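Local coordinates for O-methyltransferase (Burkholderia thailandensis, PDB 3MCZ), which probably transfers a methyl group from S-adenosylmethionine to a hydroxyl of its substrate, working as a dimer, at residues 96-99 / 100-104; 114-117 / 118-121. All coordinates share one frame; numbering follows the deposited sequence.

Contact 1. Residues 96-99 / 100-104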
ATOM      1  N   THR A  96       7.696 -18.303  10.317  1.00 14.38           N
ATOM      2  CA  THR A  96       9.062 -18.282   9.825  1.00 15.34           C
ATOM      3  C   THR A  96       9.959 -17.531  10.813  1.00 15.54           C
ATOM      4  O   THR A  96       9.465 -16.909  11.757  1.00 14.87           O
ATOM      5  CB  THR A  96       9.152 -17.577   8.497  1.00 15.16           C
ATOM      6  OG1 THR A  96       8.611 -16.254   8.643  1.00 15.16           O
ATOM      7  CG2 THR A  96       8.362 -18.370   7.454  1.00 15.72           C
ATOM      8  N   ALA A  97      11.269 -17.599  10.571  1.00 15.42           N
ATOM      9  CA  ALA A  97      12.250 -16.930  11.421  1.00 16.01           C
ATOM     10  C   ALA A  97      11.956 -15.432  11.526  1.00 16.05           C
ATOM     11  O   ALA A  97      11.901 -14.873  12.609  1.00 15.87           O
ATOM     12  CB  ALA A  97      13.679 -17.191  10.908  1.00 15.62           C
ATOM     13  N   LEU A  98      11.730 -14.788  10.387  1.00 16.26           N
ATOM     14  CA  LEU A  98      11.393 -13.356  10.362  1.00 15.61           C
ATOM     15  C   LEU A  98      10.166 -13.043  11.237  1.00 15.05           C
ATOM     16  O   LEU A  98      10.177 -12.141  12.070  1.00 14.52           O
ATOM     17  CB  LEU A  98      11.089 -12.946   8.913  1.00 15.42           C
ATOM     18  CG  LEU A  98      10.814 -11.469   8.633  1.00 17.91           C
ATOM     19  CD1 LEU A  98      12.092 -10.668   8.820  1.00 19.01           C
ATOM     20  CD2 LEU A  98      10.236 -11.310   7.234  1.00 17.95           C
ATOM     21  N   THR A  99       9.099 -13.795  11.033  1.00 14.53           N
ATOM     22  CA  THR A  99       7.886 -13.605  11.808  1.00 14.87           C
ATOM     23  C   THR A  99       8.134 -13.825  13.293  1.00 14.69           C
ATOM     24  O   THR A  99       7.709 -13.046  14.125  1.00 14.09           O
ATOM     25  CB  THR A  99       6.800 -14.567  11.318  1.00 15.72           C
ATOM     26  OG1 THR A  99       6.574 -14.292   9.934  1.00 16.57           O
ATOM     27  CG2 THR A  99       5.494 -14.410  12.134  1.00 15.36           C
ATOM     28  N   GLU A 100       8.856 -14.886  13.636  1.00 14.69           N
ATOM     29  CA  GLU A 100       9.063 -15.179  15.037  1.00 14.91           C
ATOM     30  C   GLU A 100       9.815 -14.011  15.705  1.00 14.39           C
ATOM     31  O   GLU A 100       9.449 -13.566  16.798  1.00 13.92           O
ATOM     32  CB  GLU A 100       9.808 -16.507  15.193  1.00 15.29           C
ATOM     33  CG  GLU A 100       9.822 -17.010  16.637  1.00 19.51           C
ATOM     34  CD  GLU A 100       8.488 -17.569  17.121  1.00 23.26           C
ATOM     35  OE1 GLU A 100       7.572 -17.838  16.301  1.00 22.12           O
ATOM     36  OE2 GLU A 100       8.375 -17.762  18.358  1.00 27.49           O
ATOM     37  N   ARG A 101      10.829 -13.491  15.024  1.00 13.07           N
ATOM     38  CA  ARG A 101      11.648 -12.459  15.600  1.00 13.76           C
ATOM     39  C   ARG A 101      10.938 -11.107  15.715  1.00 13.33           C
ATOM     40  O   ARG A 101      11.099 -10.412  16.697  1.00 13.98           O
ATOM     41  CB  ARG A 101      12.942 -12.296  14.800  1.00 13.46           C
ATOM     42  CG  ARG A 101      13.832 -11.178  15.318  1.00 15.63           C
ATOM     43  CD  ARG A 101      15.218 -11.278  14.752  1.00 18.05           C
ATOM     44  NE  ARG A 101      16.117 -10.377  15.451  1.00 20.36           N
ATOM     45  CZ  ARG A 101      17.371 -10.123  15.090  1.00 22.87           C
ATOM     46  NH1 ARG A 101      17.919 -10.709  14.028  1.00 23.95           N
ATOM     47  NH2 ARG A 101      18.082  -9.280  15.810  1.00 24.49           N
ATOM     48  N   TYR A 102      10.193 -10.708  14.699  1.00 12.94           N
ATOM     49  CA  TYR A 102       9.693  -9.316  14.635  1.00 13.63           C
ATOM     50  C   TYR A 102       8.199  -9.159  14.802  1.00 14.07           C
ATOM     51  O   TYR A 102       7.708  -8.056  15.012  1.00 14.29           O
ATOM     52  CB  TYR A 102      10.138  -8.658  13.329  1.00 13.49           C
ATOM     53  CG  TYR A 102      11.639  -8.602  13.141  1.00 13.40           C
ATOM     54  CD1 TYR A 102      12.430  -7.722  13.874  1.00 14.86           C
ATOM     55  CD2 TYR A 102      12.266  -9.431  12.230  1.00 15.50           C
ATOM     56  CE1 TYR A 102      13.833  -7.676  13.698  1.00 16.50           C
ATOM     57  CE2 TYR A 102      13.664  -9.398  12.043  1.00 16.10           C
ATOM     58  CZ  TYR A 102      14.430  -8.514  12.765  1.00 17.17           C
ATOM     59  OH  TYR A 102      15.796  -8.504  12.566  1.00 19.69           O
ATOM     60  N   LEU A 103       7.444 -10.250  14.696  1.00 14.63           N
ATOM     61  CA  LEU A 103       5.982 -10.140  14.649  1.00 14.51           C
ATOM     62  C   LEU A 103       5.269 -10.920  15.757  1.00 15.01           C
ATOM     63  O   LEU A 103       4.044 -11.066  15.728  1.00 15.77           O
ATOM     64  CB  LEU A 103       5.483 -10.596  13.276  1.00 13.96           C
ATOM     65  CG  LEU A 103       5.939  -9.767  12.066  1.00 15.23           C
ATOM     66  CD1 LEU A 103       5.395 -10.413  10.755  1.00 15.63           C
ATOM     67  CD2 LEU A 103       5.523  -8.294  12.233  1.00 12.41           C
ATOM     68  N   THR A 104       6.030 -11.426  16.730  1.00 15.91           N
ATOM     69  CA  THR A 104       5.468 -12.069  17.902  1.00 16.04           C
ATOM     70  C   THR A 104       5.540 -11.100  19.091  1.00 17.13           C
ATOM     71  O   THR A 104       6.586 -10.483  19.331  1.00 16.23           O
ATOM     72  CB  THR A 104       6.203 -13.399  18.249  1.00 16.89           C
ATOM     73  OG1 THR A 104       7.616 -13.183  18.407  1.00 15.23           O
ATOM     74  CG2 THR A 104       5.947 -14.430  17.148  1.00 14.51           C
TER

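Contact 2. Residues 114-117 / 118-121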
ATOM      1  N   ILE A 114       5.375  -0.017  15.434  1.00 17.04           N
ATOM      2  CA  ILE A 114       5.610   0.560  14.124  1.00 16.51           C
ATOM      3  C   ILE A 114       4.427   0.216  13.217  1.00 17.62           C
ATOM      4  O   ILE A 114       3.854   1.104  12.567  1.00 17.50           O
ATOM      5  CB  ILE A 114       6.942   0.007  13.488  1.00 17.53           C
ATOM      6  CG1 ILE A 114       8.175   0.432  14.313  1.00 17.64           C
ATOM      7  CG2 ILE A 114       7.093   0.444  11.982  1.00 17.59           C
ATOM      8  CD1 ILE A 114       9.495  -0.256  13.886  1.00 18.57           C
ATOM      9  N   VAL A 115       4.060  -1.074  13.165  1.00 16.91           N
ATOM     10  CA  VAL A 115       2.946  -1.518  12.326  1.00 16.91           C
ATOM     11  C   VAL A 115       1.633  -0.826  12.718  1.00 16.64           C
ATOM     12  O   VAL A 115       0.903  -0.326  11.857  1.00 16.15           O
ATOM     13  CB  VAL A 115       2.806  -3.065  12.324  1.00 16.25           C
ATOM     14  CG1 VAL A 115       1.549  -3.479  11.594  1.00 15.55           C
ATOM     15  CG2 VAL A 115       4.042  -3.668  11.693  1.00 16.93           C
ATOM     16  N   GLU A 116       1.408  -0.707  14.019  1.00 17.58           N
ATOM     17  CA  GLU A 116       0.192  -0.093  14.550  1.00 18.21           C
ATOM     18  C   GLU A 116       0.127   1.392  14.224  1.00 18.83           C
ATOM     19  O   GLU A 116      -0.931   1.912  13.847  1.00 19.29           O
ATOM     20  CB  GLU A 116       0.144  -0.258  16.055  1.00 19.28           C
ATOM     21  CG  GLU A 116      -1.059   0.418  16.678  1.00 21.34           C
ATOM     22  CD  GLU A 116      -1.186   0.109  18.153  1.00 25.88           C
ATOM     23  OE1 GLU A 116      -0.173  -0.219  18.798  1.00 29.33           O
ATOM     24  OE2 GLU A 116      -2.316   0.167  18.650  1.00 27.31           O
ATOM     25  N   HIS A 117       1.266   2.064  14.341  1.00 18.42           N
ATOM     26  CA  HIS A 117       1.337   3.472  14.009  1.00 18.65           C
ATOM     27  C   HIS A 117       0.962   3.636  12.522  1.00 18.48           C
ATOM     28  O   HIS A 117       0.216   4.542  12.142  1.00 18.80           O
ATOM     29  CB  HIS A 117       2.745   4.037  14.233  1.00 18.45           C
ATOM     30  CG  HIS A 117       2.902   5.413  13.671  1.00 21.00           C
ATOM     31  ND1 HIS A 117       2.116   6.467  14.089  1.00 22.45           N
ATOM     32  CD2 HIS A 117       3.709   5.901  12.694  1.00 23.85           C
ATOM     33  CE1 HIS A 117       2.436   7.548  13.395  1.00 25.27           C
ATOM     34  NE2 HIS A 117       3.412   7.236  12.553  1.00 25.64           N
ATOM     35  N   GLN A 118       1.510   2.763  11.688  1.00 18.34           N
ATOM     36  CA  GLN A 118       1.233   2.806  10.250  1.00 17.51           C
ATOM     37  C   GLN A 118      -0.240   2.488   9.931  1.00 17.29           C
ATOM     38  O   GLN A 118      -0.879   3.218   9.190  1.00 17.98           O
ATOM     39  CB  GLN A 118       2.180   1.901   9.498  1.00 18.04           C
ATOM     40  CG  GLN A 118       3.644   2.392   9.499  1.00 18.62           C
ATOM     41  CD  GLN A 118       4.628   1.321   9.080  1.00 21.70           C
ATOM     42  OE1 GLN A 118       4.424   0.129   9.350  1.00 24.34           O
ATOM     43  NE2 GLN A 118       5.740   1.741   8.475  1.00 21.19           N
ATOM     44  N   TYR A 119      -0.804   1.426  10.472  1.00 16.62           N
ATOM     45  CA  TYR A 119      -2.204   1.168  10.134  1.00 16.92           C
ATOM     46  C   TYR A 119      -3.179   2.165  10.689  1.00 16.19           C
ATOM     47  O   TYR A 119      -4.235   2.374  10.121  1.00 13.80           O
ATOM     48  CB  TYR A 119      -2.637  -0.264  10.374  1.00 17.42           C
ATOM     49  CG  TYR A 119      -2.774  -0.799  11.747  1.00 19.66           C
ATOM     50  CD1 TYR A 119      -3.735  -0.325  12.623  1.00 21.36           C
ATOM     51  CD2 TYR A 119      -2.021  -1.920  12.130  1.00 24.26           C
ATOM     52  CE1 TYR A 119      -3.882  -0.897  13.867  1.00 25.26           C
ATOM     53  CE2 TYR A 119      -2.164  -2.498  13.379  1.00 22.17           C
ATOM     54  CZ  TYR A 119      -3.088  -1.979  14.243  1.00 23.72           C
ATOM     55  OH  TYR A 119      -3.231  -2.552  15.498  1.00 27.41           O
ATOM     56  N   LEU A 120      -2.799   2.851  11.761  1.00 16.99           N
ATOM     57  CA  LEU A 120      -3.655   3.927  12.280  1.00 18.11           C
ATOM     58  C   LEU A 120      -3.752   5.169  11.358  1.00 18.59           C
ATOM     59  O   LEU A 120      -4.603   6.049  11.606  1.00 19.70           O
ATOM     60  CB  LEU A 120      -3.181   4.334  13.693  1.00 18.28           C
ATOM     61  CG  LEU A 120      -3.468   3.259  14.764  1.00 19.05           C
ATOM     62  CD1 LEU A 120      -2.858   3.639  16.134  1.00 20.67           C
ATOM     63  CD2 LEU A 120      -5.007   3.023  14.854  1.00 18.94           C
ATOM     64  N   GLN A 121      -2.904   5.270  10.323  1.00 17.70           N
ATOM     65  CA  GLN A 121      -3.031   6.395   9.371  1.00 17.42           C
ATOM     66  C   GLN A 121      -3.809   6.029   8.097  1.00 16.55           C
ATOM     67  O   GLN A 121      -3.932   6.854   7.185  1.00 15.34           O
ATOM     68  CB  GLN A 121      -1.652   6.977   8.974  1.00 17.78           C
ATOM     69  CG  GLN A 121      -0.624   7.051  10.101  1.00 20.49           C
ATOM     70  CD  GLN A 121      -1.181   7.650  11.389  1.00 24.28           C
ATOM     71  OE1 GLN A 121      -1.928   8.631  11.358  1.00 28.99           O
ATOM     72  NE2 GLN A 121      -0.809   7.060  12.533  1.00 27.17           N
TER
HETATM   73  O   HOH W   1       0.026   6.889  15.511  1.00 22.54           O

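Contact 1. Residues 96-99 / 100-104
The short helix 97-103 of the dimerisation region, with its N-cap at Thr96, is held by backbone bonds from Glu100 N to Thr96 O and from Tyr102 N to Leu98 O, the latter 3.0 Å long. At the cap, Thr96 OG1 takes a weak, rather straight bond from Thr99 N (3.5 Å, 166°). Within the first turn, Leu98 CG stands anti to the backbone N (chi1 -176°), which brings CD1 to the CD2 side of the Tyr102 ring at 3.6 Å; the two side chains cross at about a right angle. Arg101 CG lies over the centre of one face of the same ring, 3.6 Å above its plane, while Arg101 NE reaches a salt bridge with Asp109. On another side of the helix Thr99 CG2 rests 4.0 Å from Leu103 CB. The hydroxyls of Thr96 and Thr99 are hydrogen-bonded to the backbone oxygens of Gly84 and Leu85, respectively. The helix directly follows strand 92-95 of the two-stranded hairpin; Leu103 packs on Leu41 and Val45 of helix 35-46, and Leu98 and Tyr102 lie against Ser24 and Val25 of the second subunit.

Contact 2. Residues 114-117 / 118-121
Tyr119 lays one face of its ring against the backbone of Glu116, three residues earlier on helix 112-119. Glu116 CA sits over that face in a CH-pi contact, 3.7 Å from the ring centroid and 18° off the normal. Tyr119 CG stands between the backbone N and the carbonyl carbon (chi1 70°), a setting that folds the ring back along the preceding turn. There its CD2 meets Val115 CG1 at 3.9 Å, the two side chains crossing at a slant. Glu116 extends past the hydroxyl end of the ring, its carboxylate plane turned obliquely to the ring plane, to a salt bridge with Arg151, which also gives Tyr119 OH a weak bond. The aliphatic part of Glu116 runs alongside Leu120, both pointing the same way, with CG 3.7 Å from Leu120 CD1. Ile114 and Gln118 are likewise side by side: Ile114 CG2 lies 3.8 Å from Gln118 OE1, an oxygen that is hydrogen-bonded to Ser32 OG of the second subunit.

At the C-terminal end, Gln121 bends at chi2 and brings NE2 back to His117 O, 2.7 Å away and in the carbonyl plane. This amide thus takes up a backbone oxygen of the last turn. A water in the plane of the His117 ring lies 2.6 Å from ND1 and accepts a weak bond from Gln121 NE2, bridging imidazole and amide, whose planes are 44° apart. A glutamine amide turning back to the main-chain oxygen four residues earlier closes the end of a buried helix that is wedged between helix 35-46, helix 150-172, where Phe156 meets the His117 ring, and the partner subunit of the dimer.

In the fold
Contacts 1 and 2 lie in series on two successive helices, 97-103 and 112-119, with centres 18 Å apart and nearest atoms about 5 Å apart, so they do not touch. Both helices pack against helix 35-46 and both meet the second subunit. Contact 1 is only partly buried and lies farther from the centre of the chain, with Ala97 and Arg101 exposed; its distinctive polar feature is a cap at the helix start. Contact 2 is largely buried, and its distinctive polar feature is a glutamine amide bonded to a backbone oxygen near the other end, with a water alongside. Its bonds to the partner come from a glutamine, whereas contact 1 meets that subunit through packing.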